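Local coordinates for SIRV1 hypothetical protein ORF119 (Sulfolobus islandicus rudivirus 1 variant xx, PDB 2X3G) that probably acts as a Rep-type endonuclease of the HUH class that initiates replication of the viral DNA, at residues Y17-T22 with S88-E93. Numbering follows the deposited sequence. Where two conformers were deposited one is given.
Sequences YFITIT and SDIRIE
Phe-18, Thr-20 and Thr-22 each form a hydrogen-bonded pair, with Glu-93, Arg-91 and Asp-89 respectively; the strand axes run antiparallel at 168°, and six N-H···O bonds join them. The shortest bonds include Phe-18 N to Glu-93 O at 2.8 Å. In the non-hydrogen-bonded pairs, Ile-19 with Ile-92 and Ile-21 with Ile-90, CA-H groups add weaker contacts, such as Ile-19 CA to Arg-91 O at 3.2 Å. Strand 89-94 is outermost in the chain's sheet order 49-55, 64-71, 15-22, 89-94, which, with two intervening helices, matches a ferredoxin-like fold. Alternating residues make an isoleucine face, where Ile-90 and Ile-92 touch helix 77-82. A chi1 of -46° sets Ile-19 CG1 beside the backbone N and leaves CG2 opposite that N, 4.0 Å from Ile-90 CG2, the two side chains lying abreast. Ile-21 CG2 packs on Ser-88 OG at 3.5 Å, while that hydroxyl bonds to Pro-85 O. At the far end, Ile-92 CG2 approaches Tyr-17 CD1 obliquely at 3.9 Å. Across the sheet, Phe-18 turns from Glu-93 toward helix 99-109. A water donates to Phe-18 O (2.8 Å) and also bonds Thr-20 OG1, which is hydrogen-bonded to His-66 ND1; His-64 and His-66 lie on strand 64-71, consistent with an HUH motif. Glu-93, bent at chi2 (-72°), forms a salt bridge in the conformer given: OE2 lies in the guanidinium plane, 3.3 Å from Arg-91 NH2, which meets it from above the carboxylate plane.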
loop_
_atom_site.group_PDB
_atom_site.type_symbol
_atom_site.label_atom_id
_atom_site.label_comp_id
_atom_site.label_asym_id
_atom_site.label_seq_id
_atom_site.Cartn_x
_atom_site.Cartn_y
_atom_site.Cartn_z
ATOM N N TYR A 17 -16.205 -4.507 14.378
ATOM C CA TYR A 17 -16.729 -3.319 13.705
ATOM C C TYR A 17 -15.774 -2.919 12.597
ATOM O O TYR A 17 -14.572 -2.786 12.838
ATOM C CB TYR A 17 -16.845 -2.171 14.684
ATOM C CG TYR A 17 -17.862 -2.360 15.770
ATOM C CD1 TYR A 17 -19.204 -2.157 15.518
ATOM C CD2 TYR A 17 -17.473 -2.762 17.052
ATOM C CE1 TYR A 17 -20.150 -2.309 16.511
ATOM C CE2 TYR A 17 -18.428 -2.916 18.069
ATOM C CZ TYR A 17 -19.769 -2.689 17.768
ATOM O OH TYR A 17 -20.733 -2.830 18.719
ATOM N N PHE A 18 -16.322 -2.736 11.396
ATOM C CA PHE A 18 -15.601 -2.253 10.228
ATOM C C PHE A 18 -16.043 -0.818 10.010
ATOM O O PHE A 18 -17.191 -0.570 9.665
ATOM C CB PHE A 18 -15.889 -3.153 9.005
ATOM C CG PHE A 18 -15.332 -2.638 7.716
ATOM C CD1 PHE A 18 -14.043 -2.141 7.654
ATOM C CD2 PHE A 18 -16.092 -2.664 6.563
ATOM C CE1 PHE A 18 -13.537 -1.635 6.473
ATOM C CE2 PHE A 18 -15.592 -2.187 5.374
ATOM C CZ PHE A 18 -14.307 -1.669 5.325
ATOM N N ILE A 19 -15.120 0.111 10.274
ATOM C CA ILE A 19 -15.359 1.530 10.176
ATOM C C ILE A 19 -14.561 2.132 9.018
ATOM O O ILE A 19 -13.354 1.941 8.912
ATOM C CB ILE A 19 -14.912 2.211 11.478
ATOM C CG1 ILE A 19 -15.429 1.443 12.706
ATOM C CG2 ILE A 19 -15.296 3.713 11.464
ATOM C CD1 ILE A 19 -14.849 1.959 14.028
ATOM N N THR A 20 -15.255 2.849 8.138
ATOM C CA THR A 20 -14.622 3.567 7.077
ATOM C C THR A 20 -14.831 5.054 7.309
ATOM O O THR A 20 -15.952 5.502 7.542
ATOM C CB THR A 20 -15.187 3.159 5.726
ATOM O OG1 THR A 20 -15.111 1.746 5.622
ATOM C CG2 THR A 20 -14.376 3.780 4.593
ATOM N N ILE A 21 -13.744 5.810 7.224
ATOM C CA ILE A 21 -13.773 7.250 7.477
ATOM C C ILE A 21 -13.169 7.935 6.263
ATOM O O ILE A 21 -12.090 7.552 5.813
ATOM C CB ILE A 21 -12.977 7.607 8.768
ATOM C CG1 ILE A 21 -13.458 6.754 9.941
ATOM C CG2 ILE A 21 -13.053 9.123 9.091
ATOM C CD1 ILE A 21 -12.570 5.563 10.215
ATOM N N THR A 22 -13.898 8.902 5.704
ATOM C CA THR A 22 -13.386 9.736 4.641
ATOM C C THR A 22 -13.499 11.206 5.019
ATOM O O THR A 22 -14.466 11.626 5.659
ATOM C CB THR A 22 -14.154 9.465 3.334
ATOM O OG1 THR A 22 -14.081 8.054 3.040
ATOM C CG2 THR A 22 -13.560 10.259 2.190
ATOM N N SER A 88 -16.000 14.279 9.179
ATOM C CA SER A 88 -15.690 13.045 8.475
ATOM C C SER A 88 -16.983 12.426 8.011
ATOM O O SER A 88 -18.009 12.597 8.666
ATOM C CB SER A 88 -14.994 12.059 9.404
ATOM O OG SER A 88 -13.675 12.474 9.698
ATOM N N ASP A 89 -16.944 11.758 6.860
ATOM C CA ASP A 89 -17.975 10.799 6.475
ATOM C C ASP A 89 -17.615 9.429 7.024
ATOM O O ASP A 89 -16.594 8.836 6.624
ATOM C CB ASP A 89 -18.100 10.743 4.963
ATOM C CG ASP A 89 -18.712 11.994 4.383
ATOM O OD1 ASP A 89 -19.499 12.688 5.084
ATOM O OD2 ASP A 89 -18.421 12.265 3.208
ATOM N N ILE A 90 -18.454 8.910 7.919
ATOM C CA ILE A 90 -18.150 7.702 8.657
ATOM C C ILE A 90 -19.242 6.669 8.423
ATOM O O ILE A 90 -20.423 6.990 8.490
ATOM C CB ILE A 90 -18.044 7.985 10.187
ATOM C CG1 ILE A 90 -16.886 8.957 10.461
ATOM C CG2 ILE A 90 -17.901 6.695 10.958
ATOM C CD1 ILE A 90 -16.793 9.513 11.893
ATOM N N ARG A 91 -18.832 5.436 8.155
ATOM C CA ARG A 91 -19.745 4.315 8.077
ATOM C C ARG A 91 -19.250 3.257 9.042
ATOM O O ARG A 91 -18.050 3.045 9.172
ATOM C CB ARG A 91 -19.791 3.799 6.640
ATOM C CG ARG A 91 -20.675 2.622 6.426
ATOM C CD ARG A 91 -20.531 2.171 4.974
ATOM N NE ARG A 91 -21.273 0.951 4.741
ATOM C CZ ARG A 91 -21.496 0.449 3.537
ATOM N NH1 ARG A 91 -21.049 1.075 2.454
ATOM N NH2 ARG A 91 -22.185 -0.666 3.426
ATOM N N ILE A 92 -20.181 2.650 9.770
ATOM C CA ILE A 92 -19.856 1.604 10.720
ATOM C C ILE A 92 -20.728 0.391 10.422
ATOM O O ILE A 92 -21.935 0.514 10.292
ATOM C CB ILE A 92 -20.052 2.043 12.195
ATOM C CG1 ILE A 92 -19.261 3.308 12.496
ATOM C CG2 ILE A 92 -19.662 0.897 13.174
ATOM C CD1 ILE A 92 -19.458 3.865 13.932
ATOM N N GLU A 93 -20.090 -0.777 10.331
ATOM C CA GLU A 93 -20.770 -2.028 10.029
ATOM C C GLU A 93 -20.299 -3.042 11.054
ATOM O O GLU A 93 -19.134 -3.038 11.453
ATOM C CB GLU A 93 -20.398 -2.544 8.619
ATOM C CG GLU A 93 -20.984 -1.791 7.437
ATOM C CD GLU A 93 -22.481 -2.014 7.251
ATOM O OE1 GLU A 93 -23.040 -2.985 7.823
ATOM O OE2 GLU A 93 -23.109 -1.208 6.531
HETATM O O HOH W 1 -17.678 0.533 7.132
HETATM O O HOH W 2 -16.874 6.802 4.566
#